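Local coordinates for effector protein Lem4 (lpg1101) (Legionella pneumophila subsp. pneumophila, PDB 6CGK) that acts as a magnesium-binding, membrane-associated protein tyrosine phosphatase of the haloacid dehalogenase superfamily, a translocated effector represented here by its HAD domain, at residues E72-F77 and F186-Y191. The protein carries 1 engineered substitution. Sequence-based numbering, arbitrary orientation.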
loop_
_atom_site.group_PDB
_atom_site.type_symbol
_atom_site.label_atom_id
_atom_site.label_comp_id
_atom_site.label_asym_id
_atom_site.label_seq_id
_atom_site.Cartn_x
_atom_site.Cartn_y
_atom_site.Cartn_z
ATOM N N GLU A 72 4.722 3.195 13.253
ATOM C CA GLU A 72 6.118 2.781 13.328
ATOM C C GLU A 72 6.344 1.430 12.656
ATOM O O GLU A 72 7.278 1.264 11.863
ATOM C CB GLU A 72 6.560 2.728 14.789
ATOM C CG GLU A 72 8.061 2.850 14.954
ATOM C CD GLU A 72 8.550 4.263 14.681
ATOM O OE1 GLU A 72 9.430 4.440 13.806
ATOM O OE2 GLU A 72 8.035 5.202 15.333
ATOM N N ASN A 73 5.493 0.449 12.958
ATOM C CA ASN A 73 5.696 -0.890 12.412
ATOM C C ASN A 73 5.406 -0.955 10.918
ATOM O O ASN A 73 5.996 -1.775 10.212
ATOM C CB ASN A 73 4.830 -1.891 13.173
ATOM C CG ASN A 73 5.265 -2.051 14.618
ATOM O OD1 ASN A 73 6.435 -1.865 14.944
ATOM N ND2 ASN A 73 4.326 -2.397 15.488
ATOM N N ALA A 74 4.498 -0.126 10.413
ATOM C CA ALA A 74 4.237 -0.138 8.975
ATOM C C ALA A 74 5.398 0.486 8.222
ATOM O O ALA A 74 5.758 0.039 7.132
ATOM C CB ALA A 74 2.930 0.613 8.666
ATOM N N LYS A 75 5.981 1.538 8.789
ATOM C CA LYS A 75 7.167 2.145 8.212
ATOM C C LYS A 75 8.279 1.123 8.082
ATOM O O LYS A 75 8.876 0.964 7.013
ATOM C CB LYS A 75 7.622 3.305 9.093
ATOM C CG LYS A 75 8.966 3.874 8.753
ATOM C CD LYS A 75 9.337 4.912 9.821
ATOM C CE LYS A 75 10.444 5.869 9.393
ATOM N NZ LYS A 75 11.721 5.188 9.084
ATOM N N ASN A 76 8.580 0.425 9.178
ATOM C CA ASN A 76 9.645 -0.577 9.142
ATOM C C ASN A 76 9.331 -1.673 8.133
ATOM O O ASN A 76 10.217 -2.124 7.397
ATOM C CB ASN A 76 9.849 -1.173 10.526
ATOM C CG ASN A 76 10.476 -0.203 11.485
ATOM O OD1 ASN A 76 11.095 0.785 11.082
ATOM N ND2 ASN A 76 10.326 -0.478 12.768
ATOM N N PHE A 77 8.067 -2.104 8.073
ATOM C CA PHE A 77 7.665 -3.116 7.097
ATOM C C PHE A 77 7.930 -2.641 5.672
ATOM O O PHE A 77 8.535 -3.359 4.868
ATOM C CB PHE A 77 6.186 -3.469 7.296
ATOM C CG PHE A 77 5.641 -4.461 6.298
ATOM C CD1 PHE A 77 5.782 -5.825 6.511
ATOM C CD2 PHE A 77 4.979 -4.034 5.166
ATOM C CE1 PHE A 77 5.286 -6.747 5.603
ATOM C CE2 PHE A 77 4.465 -4.948 4.247
ATOM C CZ PHE A 77 4.622 -6.315 4.466
ATOM N N PHE A 186 -2.173 -4.249 13.070
ATOM C CA PHE A 186 -1.569 -5.138 12.082
ATOM C C PHE A 186 -0.221 -5.661 12.575
ATOM O O PHE A 186 0.577 -4.914 13.148
ATOM C CB PHE A 186 -1.391 -4.406 10.756
ATOM C CG PHE A 186 -2.682 -4.117 10.053
ATOM C CD1 PHE A 186 -3.426 -2.999 10.373
ATOM C CD2 PHE A 186 -3.155 -4.976 9.077
ATOM C CE1 PHE A 186 -4.620 -2.738 9.728
ATOM C CE2 PHE A 186 -4.349 -4.720 8.424
ATOM C CZ PHE A 186 -5.080 -3.601 8.750
ATOM N N LYS A 187 0.032 -6.950 12.339
ATOM C CA LYS A 187 1.242 -7.611 12.836
ATOM C C LYS A 187 2.282 -7.687 11.718
ATOM O O LYS A 187 2.588 -8.749 11.164
ATOM C CB LYS A 187 0.895 -8.992 13.391
ATOM C CG LYS A 187 -0.471 -9.045 14.074
ATOM C CD LYS A 187 -0.411 -9.712 15.435
ATOM N N TRP A 188 2.827 -6.513 11.385
ATOM C CA TRP A 188 3.711 -6.401 10.224
ATOM C C TRP A 188 4.915 -7.329 10.337
ATOM O O TRP A 188 5.343 -7.925 9.340
ATOM C CB TRP A 188 4.152 -4.946 10.049
ATOM C CG TRP A 188 2.993 -4.036 9.784
ATOM C CD1 TRP A 188 2.433 -3.139 10.650
ATOM C CD2 TRP A 188 2.228 -3.955 8.574
ATOM N NE1 TRP A 188 1.365 -2.490 10.050
ATOM C CE2 TRP A 188 1.225 -2.974 8.775
ATOM C CE3 TRP A 188 2.306 -4.600 7.335
ATOM C CZ2 TRP A 188 0.304 -2.636 7.782
ATOM C CZ3 TRP A 188 1.399 -4.264 6.356
ATOM C CH2 TRP A 188 0.407 -3.294 6.581
ATOM N N GLY A 189 5.467 -7.480 11.543
ATOM C CA GLY A 189 6.577 -8.403 11.723
ATOM C C GLY A 189 6.221 -9.827 11.339
ATOM O O GLY A 189 7.012 -10.524 10.698
ATOM N N GLU A 190 5.024 -10.278 11.721
ATOM C CA GLU A 190 4.560 -11.600 11.305
ATOM C C GLU A 190 4.330 -11.665 9.801
ATOM O O GLU A 190 4.582 -12.703 9.174
ATOM C CB GLU A 190 3.286 -11.966 12.058
ATOM C CG GLU A 190 3.550 -12.389 13.486
ATOM C CD GLU A 190 2.284 -12.750 14.237
ATOM O OE1 GLU A 190 2.135 -12.316 15.405
ATOM O OE2 GLU A 190 1.436 -13.465 13.661
ATOM N N TYR A 191 3.844 -10.577 9.200
ATOM C CA TYR A 191 3.638 -10.583 7.754
ATOM C C TYR A 191 4.963 -10.630 7.011
ATOM O O TYR A 191 5.048 -11.233 5.936
ATOM C CB TYR A 191 2.834 -9.361 7.299
ATOM C CG TYR A 191 1.568 -9.104 8.091
ATOM C CD1 TYR A 191 0.974 -10.110 8.847
ATOM C CD2 TYR A 191 0.971 -7.839 8.101
ATOM C CE1 TYR A 191 -0.183 -9.860 9.593
ATOM C CE2 TYR A 191 -0.184 -7.592 8.833
ATOM C CZ TYR A 191 -0.749 -8.603 9.576
ATOM O OH TYR A 191 -1.886 -8.353 10.322
#
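Two first torsions bring Phe-77 and Trp-188 together. In Phe-77, chi1 of 177° sets CG opposite the backbone N and swings the ring out toward helix 188-198. In Trp-188, chi1 of -62° sets CG opposite the carbonyl carbon and lays the indole against helix 72-82. The contact belongs to the Rossmann-like HAD domain and joins the first turns of helices 72-82 and 188-198 on one side of the parallel sheet. CE3 of Trp-188 sits over the centre of one face of the Phe-77 ring, 3.4 Å above its plane. The two six-membered rings are inclined to each other, with centroids 4.7 Å apart. Farther along the indole, the five-membered ring takes a CH-pi contact from Ala-74. The CA of Ala-74 lies 3.9 Å from the ring centroid, almost on the ring normal, and its CB meets NE1. Phe-186 CB sits over the opposite face of the indole, toward its rim, and the indole is therefore held between helix 72-82 and the loop leading into its own helix. Asn-73 adds its CB, 3.7 Å from Trp-188 CD1, at the exposed margin of an otherwise buried contact. Tyr-191 CB lies 4.0 Å from Phe-77 CE1. The side chains also pack on strand 150-154: Leu-151 touches Phe-77, and Cys-153 touches Trp-188, Phe-186 and Tyr-191. The Trp-188 side chain is about 10 Å from the bound magnesium ion and is not one of its ligands. The Tyr-191 ring stacks with His-179 and turns its hydroxyl back to the start of its helix. There Lys-187 N donates a nearly straight hydrogen bond to Tyr-191 OH, 3.1 Å long with an angle of 168° at the hydrogen.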